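Local coordinates for austinoid biosynthesis clusters protein H (Emericella nidulans FGSC A4, PDB 5X9K) that takes part in the biosynthesis of the fungal meroterpenoids austinol and dehydroaustinol as a homodimeric isomerase of the trt14 family, at residues 54-59 and 139-144. Numbering follows the deposited sequence.
Sequences PSCTLR and TMVEDF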
ATOM      1  N   PRO A  54     -15.632  13.555 -11.537  1.00 23.38           N
ATOM      2  CA  PRO A  54     -15.562  13.021 -12.915  1.00 22.75           C
ATOM      3  C   PRO A  54     -14.140  12.761 -13.406  1.00 22.43           C
ATOM      4  O   PRO A  54     -13.906  11.791 -14.139  1.00 26.85           O
ATOM      5  CB  PRO A  54     -16.256  14.111 -13.746  1.00 27.54           C
ATOM      6  CG  PRO A  54     -17.165  14.835 -12.778  1.00 22.31           C
ATOM      7  CD  PRO A  54     -16.472  14.767 -11.435  1.00 25.39           C
ATOM      8  N   SER A  55     -13.182  13.596 -13.010  1.00 23.92           N
ATOM      9  CA  SER A  55     -11.792  13.478 -13.438  1.00 27.50           C
ATOM     10  C   SER A  55     -10.951  12.604 -12.512  1.00 24.80           C
ATOM     11  O   SER A  55      -9.720  12.608 -12.626  1.00 25.40           O
ATOM     12  CB  SER A  55     -11.152  14.864 -13.536  1.00 27.09           C
ATOM     13  OG  SER A  55     -11.148  15.506 -12.265  1.00 26.22           O
ATOM     14  N   CYS A  56     -11.579  11.866 -11.600  1.00 24.39           N
ATOM     15  CA  CYS A  56     -10.827  11.089 -10.623  1.00 21.11           C
ATOM     16  C   CYS A  56      -9.923  10.074 -11.310  1.00 23.92           C
ATOM     17  O   CYS A  56     -10.341   9.366 -12.235  1.00 18.72           O
ATOM     18  CB  CYS A  56     -11.787  10.375  -9.679  1.00 21.59           C
ATOM     19  SG  CYS A  56     -10.994   9.519  -8.309  1.00 18.39           S
ATOM     20  N   THR A  57      -8.675  10.014 -10.853  1.00 20.14           N
ATOM     21  CA  THR A  57      -7.709   9.010 -11.285  1.00 23.05           C
ATOM     22  C   THR A  57      -7.734   7.877 -10.267  1.00 20.51           C
ATOM     23  O   THR A  57      -7.571   8.126  -9.070  1.00 22.11           O
ATOM     24  CB  THR A  57      -6.303   9.613 -11.361  1.00 26.65           C
ATOM     25  OG1 THR A  57      -6.283  10.713 -12.288  1.00 28.57           O
ATOM     26  CG2 THR A  57      -5.281   8.564 -11.793  1.00 25.27           C
ATOM     27  N   LEU A  58      -7.964   6.648 -10.726  1.00 16.67           N
ATOM     28  CA  LEU A  58      -7.809   5.477  -9.868  1.00 20.87           C
ATOM     29  C   LEU A  58      -6.463   4.831 -10.168  1.00 22.78           C
ATOM     30  O   LEU A  58      -6.168   4.528 -11.326  1.00 22.37           O
ATOM     31  CB  LEU A  58      -8.945   4.472 -10.073  1.00 20.61           C
ATOM     32  CG  LEU A  58     -10.327   4.965  -9.639  1.00 21.54           C
ATOM     33  CD1 LEU A  58     -11.040   5.717 -10.754  1.00 25.99           C
ATOM     34  CD2 LEU A  58     -11.175   3.834  -9.122  1.00 25.60           C
ATOM     35  N   ARG A  59      -5.640   4.648  -9.134  1.00 16.15           N
ATOM     36  CA  ARG A  59      -4.319   4.046  -9.284  1.00 23.53           C
ATOM     37  C   ARG A  59      -4.291   2.748  -8.494  1.00 21.58           C
ATOM     38  O   ARG A  59      -4.629   2.740  -7.305  1.00 18.49           O
ATOM     39  CB  ARG A  59      -3.213   4.968  -8.774  1.00 24.84           C
ATOM     40  CG  ARG A  59      -3.345   6.396  -9.183  1.00 26.28           C
ATOM     41  CD  ARG A  59      -2.232   7.224  -8.560  1.00 28.55           C
ATOM     42  NE  ARG A  59      -2.368   8.613  -8.963  1.00 26.62           N
ATOM     43  CZ  ARG A  59      -1.584   9.230  -9.838  1.00 36.17           C
ATOM     44  NH1 ARG A  59      -0.559   8.592 -10.406  1.00 31.35           N
ATOM     45  NH2 ARG A  59      -1.823  10.502 -10.130  1.00 39.34           N
ATOM     46  N   THR A 139     -15.486  17.578  -0.976  1.00 21.68           N
ATOM     47  CA  THR A 139     -16.707  16.810  -1.189  1.00 24.82           C
ATOM     48  C   THR A 139     -16.499  15.480  -1.907  1.00 21.51           C
ATOM     49  O   THR A 139     -17.398  14.631  -1.865  1.00 19.51           O
ATOM     50  CB  THR A 139     -17.724  17.634  -2.001  1.00 24.19           C
ATOM     51  OG1 THR A 139     -17.127  18.051  -3.238  1.00 21.78           O
ATOM     52  CG2 THR A 139     -18.163  18.869  -1.221  1.00 26.18           C
ATOM     53  N   MET A 140     -15.368  15.282  -2.583  1.00 19.35           N
ATOM     54  CA  MET A 140     -15.214  14.090  -3.409  1.00 20.39           C
ATOM     55  C   MET A 140     -13.752  13.660  -3.499  1.00 19.10           C
ATOM     56  O   MET A 140     -12.831  14.451  -3.297  1.00 19.02           O
ATOM     57  CB  MET A 140     -15.788  14.327  -4.809  1.00 22.66           C
ATOM     58  CG  MET A 140     -17.333  14.267  -4.885  1.00 23.56           C
ATOM     59  SD  MET A 140     -17.840  14.378  -6.586  1.00 34.06           S
ATOM     60  CE  MET A 140     -17.158  15.984  -6.982  1.00 29.00           C
ATOM     61  N   VAL A 141     -13.550  12.375  -3.777  1.00 15.38           N
ATOM     62  CA  VAL A 141     -12.214  11.848  -4.032  1.00 14.78           C
ATOM     63  C   VAL A 141     -11.844  12.145  -5.478  1.00 17.22           C
ATOM     64  O   VAL A 141     -12.580  11.779  -6.404  1.00 17.62           O
ATOM     65  CB  VAL A 141     -12.160  10.331  -3.758  1.00 16.69           C
ATOM     66  CG1 VAL A 141     -10.785   9.763  -4.150  1.00 14.87           C
ATOM     67  CG2 VAL A 141     -12.467  10.027  -2.297  1.00 17.07           C
ATOM     68  N   GLU A 142     -10.704  12.812  -5.682  1.00 15.44           N
ATOM     69  CA  GLU A 142     -10.211  13.083  -7.029  1.00 16.87           C
ATOM     70  C   GLU A 142      -8.956  12.304  -7.382  1.00 17.51           C
ATOM     71  O   GLU A 142      -8.548  12.316  -8.544  1.00 18.33           O
ATOM     72  CB  GLU A 142      -9.944  14.589  -7.219  1.00 19.74           C
ATOM     73  CG  GLU A 142      -8.863  15.169  -6.317  1.00 19.28           C
ATOM     74  CD  GLU A 142      -8.658  16.666  -6.524  1.00 24.56           C
ATOM     75  OE1 GLU A 142      -9.557  17.333  -7.097  1.00 23.33           O
ATOM     76  OE2 GLU A 142      -7.597  17.173  -6.106  1.00 22.91           O
ATOM     77  N   ASP A 143      -8.335  11.628  -6.424  1.00 17.76           N
ATOM     78  CA  ASP A 143      -7.290  10.664  -6.743  1.00 20.33           C
ATOM     79  C   ASP A 143      -7.406   9.524  -5.745  1.00 17.58           C
ATOM     80  O   ASP A 143      -7.404   9.750  -4.535  1.00 17.81           O
ATOM     81  CB  ASP A 143      -5.906  11.312  -6.713  1.00 18.34           C
ATOM     82  CG  ASP A 143      -4.854  10.480  -7.454  1.00 26.34           C
ATOM     83  OD1 ASP A 143      -4.502   9.380  -6.975  1.00 23.42           O
ATOM     84  OD2 ASP A 143      -4.393  10.921  -8.531  1.00 29.08           O
ATOM     85  N   PHE A 144      -7.559   8.311  -6.258  1.00 16.42           N
ATOM     86  CA  PHE A 144      -7.865   7.113  -5.474  1.00 16.28           C
ATOM     87  C   PHE A 144      -6.714   6.141  -5.730  1.00 16.99           C
ATOM     88  O   PHE A 144      -6.717   5.417  -6.729  1.00 14.53           O
ATOM     89  CB  PHE A 144      -9.233   6.541  -5.894  1.00 15.90           C
ATOM     90  CG  PHE A 144      -9.628   5.254  -5.209  1.00 15.14           C
ATOM     91  CD1 PHE A 144      -8.968   4.790  -4.065  1.00 13.08           C
ATOM     92  CD2 PHE A 144     -10.686   4.509  -5.708  1.00 19.89           C
ATOM     93  CE1 PHE A 144      -9.344   3.605  -3.461  1.00 16.26           C
ATOM     94  CE2 PHE A 144     -11.081   3.320  -5.093  1.00 22.46           C
ATOM     95  CZ  PHE A 144     -10.402   2.867  -3.972  1.00 19.52           C
TER
HETATM   96  O   HOH W   1      -7.040  13.837 -10.867  1.00 33.37           O
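Leu58 and Phe144 meet on the buried face of two neighbouring parallel strands, where methyl CD2 of Leu58 comes obliquely to ring atom CD2 of Phe144 at 3.5 Å. With CG anti to the backbone N (chi1 177°), the ring of Phe144 is carried onto this face beside Leu58, where it also makes edge-to-face contacts with Tyr130 and Phe36. On the same side, Cys56 lays its SG 4.2 Å from CG1 of Val141 and equally near CB of Phe144. Between the strands, Phe144 N donates to O of Thr57 at 2.8 Å, nearly in line with the carbonyl, and Arg59 N donates to O of Phe144 at 2.7 Å.

The other face, with Thr57 and Asp143, is polar and partly exposed. Arg59 runs extended from CG to NE and offers the side of its guanidinium to Asp143: NE lies 3.0 Å from OD1, NH2 is 3.1 Å from OD2, and NE also bonds OD2. With the two planes only 19° apart, this salt bridge fixes both flat groups, while CG2 of Thr57 sits over one guanidinium face, offset toward its rim. Toward Ser55 the pairing slackens; Thr57 N donates a longer bond, 3.3 Å, to O of Glu142, from above the carbonyl plane, and a water bonded to that oxygen makes a weak bond to Ser55 O. Here Glu142 and Asp143 together stand opposite the single residue Gln133 of strand 122-134, a classic beta bulge at the bend of strand 141-148 in the curled mixed sheet.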